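Local coordinates for protein catechol 1,2-dioxygenase (Acinetobacter sp., PDB 1DMH) that catalyses the iron(III)-dependent intradiol cleavage of catechol by molecular oxygen to cis,cis-muconate, at residues G138-A143 with I182-N187; T239-A244 with A284-D289. One frame throughout, in Å; residues are numbered along the deposited sequence.

Contact 1: residues G138-A143 with I182-N187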
# COMPACT_ATOMS: atom_id res chain seq x y z
N GLY A 138 -28.59 -21.50 18.97
CA GLY A 138 -28.48 -22.59 18.04
C GLY A 138 -27.75 -23.74 18.66
O GLY A 138 -27.43 -23.72 19.85
N THR A 139 -27.48 -24.75 17.85
CA THR A 139 -26.78 -25.94 18.31
C THR A 139 -25.55 -26.12 17.44
O THR A 139 -25.58 -25.80 16.25
CB THR A 139 -27.67 -27.21 18.17
OG1 THR A 139 -28.86 -27.06 18.97
CG2 THR A 139 -26.90 -28.46 18.60
N ILE A 140 -24.47 -26.62 18.03
CA ILE A 140 -23.27 -26.89 17.25
C ILE A 140 -23.22 -28.41 17.05
O ILE A 140 -23.32 -29.16 18.01
CB ILE A 140 -21.99 -26.45 17.99
CG1 ILE A 140 -22.04 -24.94 18.25
CG2 ILE A 140 -20.75 -26.85 17.16
CD1 ILE A 140 -22.18 -24.10 16.97
N PHE A 141 -23.08 -28.86 15.80
CA PHE A 141 -23.00 -30.29 15.50
C PHE A 141 -21.61 -30.72 15.06
O PHE A 141 -20.96 -30.00 14.31
CB PHE A 141 -23.98 -30.65 14.39
CG PHE A 141 -25.41 -30.45 14.76
CD1 PHE A 141 -26.09 -31.40 15.51
CD2 PHE A 141 -26.09 -29.31 14.34
CE1 PHE A 141 -27.43 -31.23 15.84
CE2 PHE A 141 -27.45 -29.13 14.66
CZ PHE A 141 -28.11 -30.09 15.41
N ASP A 142 -21.16 -31.90 15.51
CA ASP A 142 -19.86 -32.41 15.11
C ASP A 142 -19.95 -32.96 13.70
O ASP A 142 -21.02 -32.92 13.07
CB ASP A 142 -19.31 -33.49 16.06
CG ASP A 142 -20.18 -34.75 16.12
OD1 ASP A 142 -20.90 -35.09 15.15
OD2 ASP A 142 -20.10 -35.44 17.15
N ALA A 143 -18.84 -33.48 13.20
CA ALA A 143 -18.83 -34.00 11.84
C ALA A 143 -19.82 -35.14 11.61
O ALA A 143 -20.15 -35.44 10.46
CB ALA A 143 -17.42 -34.41 11.45
N ILE A 182 -18.57 -18.28 23.69
CA ILE A 182 -19.50 -19.13 24.40
C ILE A 182 -19.14 -20.59 24.24
O ILE A 182 -18.93 -21.07 23.13
CB ILE A 182 -20.94 -18.89 23.94
CG1 ILE A 182 -21.27 -17.43 24.25
CG2 ILE A 182 -21.92 -19.85 24.65
CD1 ILE A 182 -22.63 -17.12 24.00
N ILE A 183 -19.02 -21.28 25.36
CA ILE A 183 -18.69 -22.70 25.34
C ILE A 183 -20.03 -23.38 25.29
O ILE A 183 -20.88 -23.11 26.15
CB ILE A 183 -18.00 -23.14 26.64
CG1 ILE A 183 -16.76 -22.28 26.88
CG2 ILE A 183 -17.72 -24.64 26.59
CD1 ILE A 183 -15.79 -22.25 25.70
N THR A 184 -20.24 -24.24 24.30
CA THR A 184 -21.52 -24.91 24.21
C THR A 184 -21.77 -25.77 25.46
O THR A 184 -20.85 -26.30 26.08
CB THR A 184 -21.63 -25.75 22.91
OG1 THR A 184 -20.54 -26.66 22.83
CG2 THR A 184 -21.60 -24.82 21.69
N ASP A 185 -23.04 -25.87 25.84
CA ASP A 185 -23.46 -26.63 27.02
C ASP A 185 -23.65 -28.13 26.70
O ASP A 185 -23.35 -28.58 25.59
CB ASP A 185 -24.76 -26.03 27.56
CG ASP A 185 -25.92 -26.15 26.57
OD1 ASP A 185 -25.86 -27.01 25.67
OD2 ASP A 185 -26.90 -25.40 26.72
N GLU A 186 -24.17 -28.86 27.69
CA GLU A 186 -24.42 -30.32 27.62
C GLU A 186 -25.19 -30.78 26.40
O GLU A 186 -25.16 -31.96 26.05
CB GLU A 186 -25.21 -30.79 28.85
CG GLU A 186 -24.67 -30.32 30.17
CD GLU A 186 -24.81 -28.81 30.34
OE1 GLU A 186 -25.97 -28.32 30.34
OE2 GLU A 186 -23.76 -28.11 30.47
N ASN A 187 -25.90 -29.87 25.75
CA ASN A 187 -26.67 -30.25 24.59
C ASN A 187 -26.09 -29.61 23.34
O ASN A 187 -26.77 -29.55 22.31
CB ASN A 187 -28.14 -29.93 24.81
CG ASN A 187 -28.70 -30.70 25.99
OD1 ASN A 187 -28.39 -31.88 26.18
ND2 ASN A 187 -29.52 -30.04 26.80

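Contact 2: residues T239-A244 with A284-D289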
# COMPACT_ATOMS: atom_id res chain seq x y z
N THR A 239 -17.32 -18.08 9.65
CA THR A 239 -18.47 -17.84 8.82
C THR A 239 -19.25 -16.64 9.37
O THR A 239 -18.78 -15.94 10.26
CB THR A 239 -19.38 -19.13 8.74
OG1 THR A 239 -20.36 -18.96 7.71
CG2 THR A 239 -20.12 -19.38 10.05
N GLN A 240 -20.42 -16.37 8.81
CA GLN A 240 -21.21 -15.27 9.34
C GLN A 240 -22.64 -15.50 8.88
O GLN A 240 -22.88 -16.34 8.01
CB GLN A 240 -20.73 -13.94 8.78
CG GLN A 240 -21.35 -13.64 7.44
CD GLN A 240 -20.95 -12.31 6.83
OE1 GLN A 240 -21.62 -11.84 5.89
NE2 GLN A 240 -19.87 -11.70 7.33
N ILE A 241 -23.59 -14.80 9.50
CA ILE A 241 -24.97 -14.90 9.04
C ILE A 241 -25.44 -13.51 8.67
O ILE A 241 -24.99 -12.53 9.25
CB ILE A 241 -25.93 -15.55 10.07
CG1 ILE A 241 -25.84 -14.86 11.43
CG2 ILE A 241 -25.62 -17.03 10.15
CD1 ILE A 241 -26.76 -15.46 12.50
N ASN A 242 -26.30 -13.47 7.67
CA ASN A 242 -26.89 -12.25 7.14
C ASN A 242 -28.31 -12.13 7.61
O ASN A 242 -29.06 -13.11 7.58
CB ASN A 242 -26.91 -12.31 5.61
CG ASN A 242 -25.58 -12.08 5.03
OD1 ASN A 242 -25.13 -10.95 4.99
ND2 ASN A 242 -24.91 -13.16 4.60
N VAL A 243 -28.70 -10.94 8.04
CA VAL A 243 -30.07 -10.75 8.49
C VAL A 243 -30.94 -10.66 7.22
O VAL A 243 -30.73 -9.80 6.35
CB VAL A 243 -30.20 -9.46 9.35
CG1 VAL A 243 -31.65 -9.22 9.73
CG2 VAL A 243 -29.32 -9.59 10.60
N ALA A 244 -31.90 -11.58 7.10
CA ALA A 244 -32.76 -11.59 5.92
C ALA A 244 -33.52 -10.25 5.74
O ALA A 244 -33.90 -9.59 6.72
CB ALA A 244 -33.74 -12.80 5.98
N ALA A 284 -36.35 -9.60 18.77
CA ALA A 284 -36.20 -10.41 17.57
C ALA A 284 -35.50 -11.74 17.97
O ALA A 284 -34.72 -11.79 18.93
CB ALA A 284 -35.36 -9.66 16.55
N GLU A 285 -35.82 -12.81 17.26
CA GLU A 285 -35.19 -14.10 17.53
C GLU A 285 -34.62 -14.70 16.23
O GLU A 285 -35.28 -14.69 15.18
CB GLU A 285 -36.18 -15.09 18.15
CG GLU A 285 -35.60 -16.50 18.33
CD GLU A 285 -36.61 -17.47 18.92
OE1 GLU A 285 -37.78 -17.44 18.49
OE2 GLU A 285 -36.23 -18.28 19.78
N MET A 286 -33.38 -15.20 16.32
CA MET A 286 -32.70 -15.85 15.20
C MET A 286 -32.14 -17.16 15.73
O MET A 286 -31.58 -17.21 16.82
CB MET A 286 -31.55 -15.01 14.64
CG MET A 286 -31.98 -13.67 14.04
SD MET A 286 -30.59 -12.66 13.43
CE MET A 286 -30.13 -13.55 12.01
N VAL A 287 -32.34 -18.24 14.97
CA VAL A 287 -31.83 -19.54 15.34
C VAL A 287 -30.81 -19.88 14.25
O VAL A 287 -31.10 -19.71 13.07
CB VAL A 287 -32.95 -20.62 15.32
CG1 VAL A 287 -32.40 -21.98 15.74
CG2 VAL A 287 -34.08 -20.20 16.21
N PHE A 288 -29.61 -20.32 14.62
CA PHE A 288 -28.64 -20.68 13.59
C PHE A 288 -27.76 -21.78 14.13
O PHE A 288 -27.05 -21.59 15.11
CB PHE A 288 -27.77 -19.49 13.17
CG PHE A 288 -26.87 -19.80 12.00
CD1 PHE A 288 -27.41 -20.17 10.77
CD2 PHE A 288 -25.48 -19.76 12.13
CE1 PHE A 288 -26.59 -20.52 9.69
CE2 PHE A 288 -24.66 -20.11 11.06
CZ PHE A 288 -25.23 -20.49 9.84
N ASP A 289 -27.86 -22.96 13.51
CA ASP A 289 -27.05 -24.12 13.91
C ASP A 289 -25.85 -24.18 12.99
O ASP A 289 -25.94 -23.81 11.80
CB ASP A 289 -27.79 -25.45 13.75
CG ASP A 289 -29.06 -25.52 14.54
OD1 ASP A 289 -29.15 -24.88 15.61
OD2 ASP A 289 -29.95 -26.25 14.11

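Contact 1: residues G138-A143 with I182-N187
At one end of the beta-rich catalytic domain of this intradiol dioxygenase, the chain leaving strand 179-183 packs through T184, and through the Asx turn D185-N187 that follows, against I140 and T139 near the end of strand 133-141. The turn carries the chain to strand 189-195, which pairs antiparallel with 133-141, whereas 179-183 pairs with 152-157. No hydrogen bond joins the two segments directly, and the contact is small. Its tightest part is a meeting of aliphatic groups: the methyl CG2 of T184 presses on the CG1 methylene of I140 at 3.5 Å, closer than such carbons usually sit, and the two side chains cross at about a right angle. In T184 the hydroxyl lies between the backbone N and the carbonyl carbon (chi1 55°), which turns the two branches to different jobs. CG2 faces the isoleucine, while OG1 is held twice by the loop that leads into strand 152-157, giving a hydrogen bond to the carbonyl of L148 and accepting one from A151 N. V153 touches both I140 and T184 and ties the pair to strand 152-157. Farther round the turn, the methyl CG2 of T139 lies 3.9 Å from the carbonyl oxygen of N187, a loose approach; the same methyl also rests over one face of the F141 ring, toward its rim. G188, the next residue, is joined to I140 by backbone hydrogen bonding, where the chain enters its pairing with strand 133-141. The turn is closed by the carboxylate of D185, whose OD1 also takes the N-H of Q189. N187 N reaches D185 OD1 at 2.9 Å, its N-H bent to 149° and coming from 44° out of the carboxylate plane.

Contact 2: residues T239-A244 with A284-D289
I241 stands at the middle of this contact, with one branch over the ring of F288 and another at the end of M286. The three join strand 237-243 to strand 283-291, which are not paired with each other: strand 262-268 lies between them in the curled sheet, pairing with both, and their side chains meet across the buried interior of the fold. The CG2 methyl of I241 sits over the centre of one face of the F288 ring, a CH-pi contact with the methyl 8° off the ring normal. The two side chains run antiparallel alongside one another, and it is the methyl, not the CG1-CD1 arm, that meets the ring. With CG1 of I241 lodged between the backbone N and the carbonyl carbon (chi1 53°), CG2 is left for the ring and the extended arm goes to the methionine. There the approach is tip to tip, I241 CD1 lying 3.9 Å from M286 CE. A bend at the end of the M286 chain (chi3 72°) also brings that terminal methyl to V243 CG2, a looser touch at 4.3 Å. M286 packs further on V263 and A265 of the intervening strand, and on L134; F288 reaches L261. Q240, whose side chain leaves the opposite face of strand 237-243, touches the iron-binding histidines H224 and H226. No hydrogen bond crosses between the two segments, whose backbones are bonded to other strands of the sheet; what passes directly between them is apolar, and it depends on shape and close fit.

Strands 133-141 and 283-291 are parallel neighbours in the sheet, and through them contact 1 runs into contact 2, the centres being about 16 Å apart. Besides the backbone pairing of the two strands, D289 bridges the contacts: its OD1 lies 2.8 Å from T139 N, a probable hydrogen bond, and its CB lies 3.8 Å from F141 CE2. Contact 2 is the one nearer the catalytic site. The I241 side chain comes within about 4 Å of that of I225, a catechol-binding residue, and about 11 Å of both the bound iron(III) ion and 4-methylcatechol. Contact 1 is more peripheral, the I140 side chain lying about 12 Å from that of I225.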